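Local coordinates for NOL1/NOP2/sun family protein (Enterococcus faecium, PDB 3M4X), which probably transfers a methyl group from S-adenosylmethionine to a cytosine of ribosomal RNA, at residues A[107-112]-A[125-130]; A[130-135]-A[173-178]. All blocks are in the same frame, centred on the assembly; numbering follows the deposited sequence.

Contact 1: A[107-112]-A[125-130]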
loop_
_atom_site.group_PDB
_atom_site.type_symbol
_atom_site.label_atom_id
_atom_site.label_comp_id
_atom_site.label_asym_id
_atom_site.label_seq_id
_atom_site.Cartn_x
_atom_site.Cartn_y
_atom_site.Cartn_z
ATOM N N GLU A 107 -11.359 10.838 -0.840
ATOM C CA GLU A 107 -10.486 11.568 0.067
ATOM C C GLU A 107 -9.134 11.831 -0.572
ATOM O O GLU A 107 -8.712 11.120 -1.484
ATOM C CB GLU A 107 -10.283 10.785 1.377
ATOM C CG GLU A 107 -11.463 10.827 2.322
ATOM C CD GLU A 107 -11.129 10.217 3.683
ATOM O OE1 GLU A 107 -10.377 9.228 3.726
ATOM O OE2 GLU A 107 -11.610 10.741 4.703
ATOM N N LYS A 108 -8.444 12.842 -0.073
ATOM C CA LYS A 108 -7.019 12.981 -0.341
ATOM C C LYS A 108 -6.254 12.307 0.798
ATOM O O LYS A 108 -6.389 12.684 1.966
ATOM C CB LYS A 108 -6.636 14.454 -0.513
ATOM C CG LYS A 108 -7.340 15.114 -1.709
ATOM C CD LYS A 108 -7.167 16.635 -1.709
ATOM C CE LYS A 108 -8.059 17.304 -0.681
ATOM N NZ LYS A 108 -7.728 18.763 -0.559
ATOM N N VAL A 109 -5.463 11.292 0.452
ATOM C CA VAL A 109 -4.870 10.419 1.458
ATOM C C VAL A 109 -3.362 10.329 1.283
ATOM O O VAL A 109 -2.871 10.197 0.181
ATOM C CB VAL A 109 -5.491 8.982 1.407
ATOM C CG1 VAL A 109 -4.873 8.078 2.470
ATOM C CG2 VAL A 109 -7.000 9.035 1.549
ATOM N N LEU A 110 -2.625 10.404 2.385
ATOM C CA LEU A 110 -1.172 10.299 2.325
ATOM C C LEU A 110 -0.701 9.086 3.122
ATOM O O LEU A 110 -1.113 8.895 4.254
ATOM C CB LEU A 110 -0.515 11.586 2.863
ATOM C CG LEU A 110 1.018 11.603 2.977
ATOM C CD1 LEU A 110 1.657 11.511 1.596
ATOM C CD2 LEU A 110 1.499 12.859 3.692
ATOM N N ASP A 111 0.120 8.255 2.492
ATOM C CA ASP A 111 0.864 7.198 3.170
ATOM C C ASP A 111 2.312 7.672 3.216
ATOM O O ASP A 111 3.032 7.603 2.215
ATOM C CB ASP A 111 0.772 5.886 2.388
ATOM C CG ASP A 111 1.221 4.678 3.209
ATOM O OD1 ASP A 111 1.087 3.532 2.716
ATOM O OD2 ASP A 111 1.710 4.863 4.347
ATOM N N LEU A 112 2.734 8.169 4.369
ATOM C CA LEU A 112 3.986 8.923 4.456
ATOM C C LEU A 112 5.265 8.067 4.449
ATOM O O LEU A 112 6.264 8.435 3.843
ATOM C CB LEU A 112 3.945 9.856 5.666
ATOM C CG LEU A 112 5.070 10.872 5.854
ATOM C CD1 LEU A 112 5.177 11.828 4.672
ATOM C CD2 LEU A 112 4.827 11.641 7.122
ATOM N N ALA A 125 -7.630 0.009 -1.850
ATOM C CA ALA A 125 -8.779 -0.896 -1.950
ATOM C C ALA A 125 -9.983 -0.198 -1.355
ATOM O O ALA A 125 -11.096 -0.329 -1.854
ATOM C CB ALA A 125 -8.510 -2.241 -1.219
ATOM N N GLN A 126 -9.747 0.559 -0.282
ATOM C CA GLN A 126 -10.817 1.263 0.409
ATOM C C GLN A 126 -11.380 2.411 -0.445
ATOM O O GLN A 126 -12.575 2.714 -0.400
ATOM C CB GLN A 126 -10.303 1.811 1.739
ATOM C CG GLN A 126 -10.197 0.788 2.883
ATOM C CD GLN A 126 -9.296 1.288 4.024
ATOM O OE1 GLN A 126 -8.625 2.316 3.898
ATOM N NE2 GLN A 126 -9.290 0.567 5.138
HETATM N N MSE A 127 -10.511 3.036 -1.231
HETATM C CA MSE A 127 -10.871 4.238 -1.971
HETATM C C MSE A 127 -11.548 3.973 -3.307
HETATM O O MSE A 127 -12.122 4.884 -3.899
HETATM C CB MSE A 127 -9.636 5.106 -2.160
HETATM C CG MSE A 127 -8.996 5.460 -0.836
HETATM SE SE MSE A 127 -7.277 6.308 -1.094
HETATM C CE MSE A 127 -7.946 7.878 -2.047
ATOM N N LYS A 128 -11.478 2.727 -3.765
ATOM C CA LYS A 128 -12.201 2.273 -4.951
ATOM C C LYS A 128 -11.911 3.148 -6.174
ATOM O O LYS A 128 -12.798 3.423 -6.978
ATOM C CB LYS A 128 -13.702 2.208 -4.660
ATOM C CG LYS A 128 -14.041 1.208 -3.577
ATOM C CD LYS A 128 -15.353 1.539 -2.888
ATOM C CE LYS A 128 -16.471 0.619 -3.336
ATOM N NZ LYS A 128 -17.674 0.770 -2.468
ATOM N N GLY A 129 -10.660 3.578 -6.295
ATOM C CA GLY A 129 -10.220 4.375 -7.427
ATOM C C GLY A 129 -10.670 5.828 -7.402
ATOM O O GLY A 129 -10.406 6.569 -8.343
ATOM N N LYS A 130 -11.370 6.231 -6.346
ATOM C CA LYS A 130 -11.784 7.633 -6.183
ATOM C C LYS A 130 -10.894 8.409 -5.211
ATOM O O LYS A 130 -10.390 7.861 -4.211
ATOM C CB LYS A 130 -13.240 7.706 -5.728
ATOM C CG LYS A 130 -14.192 6.983 -6.683
ATOM C CD LYS A 130 -15.610 7.510 -6.580
ATOM C CE LYS A 130 -16.538 6.789 -7.568
ATOM N NZ LYS A 130 -17.974 7.177 -7.401
#
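Met-127, the last residue of helix 118-127, reaches over to strand 108-111 and packs on Val-109, with the carbonyl of Glu-107 close by. Present here as selenomethionine, it makes all the close contacts from its side. Its CG lies beside the backbone N (chi1 -57°) and the chain then runs out extended, before a bend at chi3 of 63° turns the methyl aside. SE comes to 3.8 Å from Val-109 CG2, and the terminal CE sits 3.9 Å from that same CG2. The two side chains pass alongside each other in opposite directions, so the valine methyl meets both outer atoms of the selenomethionine. The bend also brings CE to 3.4 Å from Glu-107 O, a van der Waals approach to a backbone oxygen. Lys-128 then leaves helical geometry with positive phi, and Gly-129, also at positive phi, carries the chain round a type I' turn. Lys-130 closes it, its N bonding to Met-127 O at 2.9 Å; from there its side chain leads away from strand 108-111, and the Glu-107 carboxylate is likewise turned elsewhere, to a salt bridge with Arg-178. The contact thus joins the C-terminal end of helix 118-127 to the first strand of a beta-alpha-beta unit in the Rossmann-like methyltransferase domain. Beyond the turn the chain enters strand 132-136, which runs parallel to strand 108-111 and whose Leu-133 also packs on Met-127.

Contact 2: A[130-135]-A[173-178]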
loop_
_atom_site.group_PDB
_atom_site.type_symbol
_atom_site.label_atom_id
_atom_site.label_comp_id
_atom_site.label_asym_id
_atom_site.label_seq_id
_atom_site.Cartn_x
_atom_site.Cartn_y
_atom_site.Cartn_z
ATOM N N LYS A 130 -11.370 6.231 -6.346
ATOM C CA LYS A 130 -11.784 7.633 -6.183
ATOM C C LYS A 130 -10.894 8.409 -5.211
ATOM O O LYS A 130 -10.390 7.861 -4.211
ATOM C CB LYS A 130 -13.240 7.706 -5.728
ATOM C CG LYS A 130 -14.192 6.983 -6.683
ATOM C CD LYS A 130 -15.610 7.510 -6.580
ATOM C CE LYS A 130 -16.538 6.789 -7.568
ATOM N NZ LYS A 130 -17.974 7.177 -7.401
ATOM N N GLY A 131 -10.716 9.691 -5.503
ATOM C CA GLY A 131 -9.874 10.542 -4.699
ATOM C C GLY A 131 -8.433 10.461 -5.141
ATOM O O GLY A 131 -8.145 10.104 -6.272
ATOM N N LEU A 132 -7.524 10.799 -4.237
ATOM C CA LEU A 132 -6.106 10.846 -4.556
ATOM C C LEU A 132 -5.286 10.217 -3.444
ATOM O O LEU A 132 -5.368 10.624 -2.292
ATOM C CB LEU A 132 -5.652 12.288 -4.754
ATOM C CG LEU A 132 -4.143 12.507 -4.879
ATOM C CD1 LEU A 132 -3.574 11.861 -6.139
ATOM C CD2 LEU A 132 -3.795 13.985 -4.839
ATOM N N LEU A 133 -4.475 9.232 -3.803
ATOM C CA LEU A 133 -3.629 8.557 -2.833
ATOM C C LEU A 133 -2.210 8.961 -3.141
ATOM O O LEU A 133 -1.678 8.582 -4.183
ATOM C CB LEU A 133 -3.753 7.032 -2.992
ATOM C CG LEU A 133 -3.378 6.042 -1.871
ATOM C CD1 LEU A 133 -2.672 4.809 -2.428
ATOM C CD2 LEU A 133 -2.572 6.641 -0.749
ATOM N N VAL A 134 -1.576 9.728 -2.267
ATOM C CA VAL A 134 -0.141 9.893 -2.446
ATOM C C VAL A 134 0.656 9.014 -1.484
ATOM O O VAL A 134 0.386 8.942 -0.282
ATOM C CB VAL A 134 0.347 11.380 -2.624
ATOM C CG1 VAL A 134 -0.797 12.379 -2.528
ATOM C CG2 VAL A 134 1.514 11.712 -1.728
ATOM N N THR A 135 1.592 8.279 -2.065
ATOM C CA THR A 135 2.305 7.241 -1.355
ATOM C C THR A 135 3.765 7.580 -1.459
ATOM O O THR A 135 4.340 7.568 -2.541
ATOM C CB THR A 135 2.096 5.873 -2.007
ATOM O OG1 THR A 135 0.733 5.732 -2.407
ATOM C CG2 THR A 135 2.416 4.801 -1.034
ATOM N N SER A 173 0.939 21.358 2.215
ATOM C CA SER A 173 0.495 22.029 3.427
ATOM C C SER A 173 -1.036 22.131 3.456
ATOM O O SER A 173 -1.647 22.624 2.504
ATOM C CB SER A 173 1.133 23.420 3.524
ATOM O OG SER A 173 0.886 24.005 4.787
ATOM N N GLY A 174 -1.640 21.645 4.544
ATOM C CA GLY A 174 -3.090 21.623 4.707
ATOM C C GLY A 174 -3.911 20.867 3.659
ATOM O O GLY A 174 -5.117 21.120 3.502
ATOM N N PHE A 175 -3.278 19.928 2.963
ATOM C CA PHE A 175 -3.872 19.313 1.764
ATOM C C PHE A 175 -4.759 18.072 2.013
ATOM O O PHE A 175 -5.820 17.931 1.402
ATOM C CB PHE A 175 -2.750 18.993 0.768
ATOM C CG PHE A 175 -3.212 18.327 -0.510
ATOM C CD1 PHE A 175 -3.727 19.078 -1.559
ATOM C CD2 PHE A 175 -3.068 16.962 -0.685
ATOM C CE1 PHE A 175 -4.121 18.469 -2.737
ATOM C CE2 PHE A 175 -3.454 16.348 -1.860
ATOM C CZ PHE A 175 -3.982 17.100 -2.887
ATOM N N PHE A 176 -4.334 17.197 2.919
ATOM C CA PHE A 176 -4.925 15.866 3.059
ATOM C C PHE A 176 -6.077 15.722 4.040
ATOM O O PHE A 176 -6.082 16.302 5.130
ATOM C CB PHE A 176 -3.840 14.850 3.459
ATOM C CG PHE A 176 -2.781 14.662 2.418
ATOM C CD1 PHE A 176 -1.544 15.257 2.554
ATOM C CD2 PHE A 176 -3.037 13.906 1.285
ATOM C CE1 PHE A 176 -0.561 15.088 1.574
ATOM C CE2 PHE A 176 -2.067 13.722 0.307
ATOM C CZ PHE A 176 -0.827 14.307 0.456
ATOM N N ASP A 177 -7.035 14.892 3.658
ATOM C CA ASP A 177 -8.063 14.425 4.586
ATOM C C ASP A 177 -7.515 13.438 5.603
ATOM O O ASP A 177 -8.046 13.294 6.693
ATOM C CB ASP A 177 -9.177 13.714 3.822
ATOM C CG ASP A 177 -9.938 14.638 2.931
ATOM O OD1 ASP A 177 -10.689 15.463 3.482
ATOM O OD2 ASP A 177 -9.786 14.543 1.688
ATOM N N ARG A 178 -6.455 12.741 5.238
ATOM C CA ARG A 178 -6.092 11.559 5.985
ATOM C C ARG A 178 -4.639 11.252 5.751
ATOM O O ARG A 178 -4.171 11.262 4.608
ATOM C CB ARG A 178 -6.956 10.403 5.497
ATOM C CG ARG A 178 -6.957 9.133 6.329
ATOM C CD ARG A 178 -8.307 8.412 6.071
ATOM N NE ARG A 178 -9.021 8.272 7.322
ATOM C CZ ARG A 178 -10.129 8.915 7.645
ATOM N NH1 ARG A 178 -10.704 9.745 6.801
ATOM N NH2 ARG A 178 -10.664 8.705 8.828
#
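Val-134 sets its CG1 methyl against the edge of the Phe-176 ring, near the ring plane, 3.4 Å from CE2 and 3.6 Å from CZ. A chi1 of 2° nearly eclipses that methyl with the backbone N, so its exact position deserves some caution. Two residues back on the strand, Leu-132 makes the matching contact: its CD2 meets the Phe-175 ring edge-on, 3.7 Å from CZ. A chi1 of 171° swings Leu-132 CG away from its own backbone N, and the branch crosses the phenylalanine at about a right angle. The two rings form a T-shaped (edge-to-face) pair. Phe-175 points an edge at the face of Phe-176, its CD2 lying 3.4 Å above the centre of that ring, with the planes roughly perpendicular. Phe-172, at the end of helix 165-172, meets both rings, and Lys-108 makes a cation-pi contact with Phe-175. All four touching side chains are buried and apolar. Strands 132-136 and 176-182 are not neighbours in the sheet: strand 108-111 runs between them, parallel to both, and this cluster spans it on one face, with Leu-110 packing on both Val-134 and Phe-176.

Both contacts are buried in the methyltransferase domain; strand 108-111 is a partner in contact 1 and the strand spanned in contact 2. Contact 1 packs the helix of a beta-alpha-beta unit against that strand on one face of the sheet; contact 2 lies on the opposite face and bridges the strands flanking it. Each is apolar across its segments, but contact 1 rests on one bent selenomethionine side chain against a valine, whereas contact 2 uses two rings edge-on to aliphatic methyls. A probable hydrogen bond from Lys-108 N to Asp-177 OD2 joins the two at the strand ends. They share Lys-130, where the turn after the helix leads toward strand 132-136.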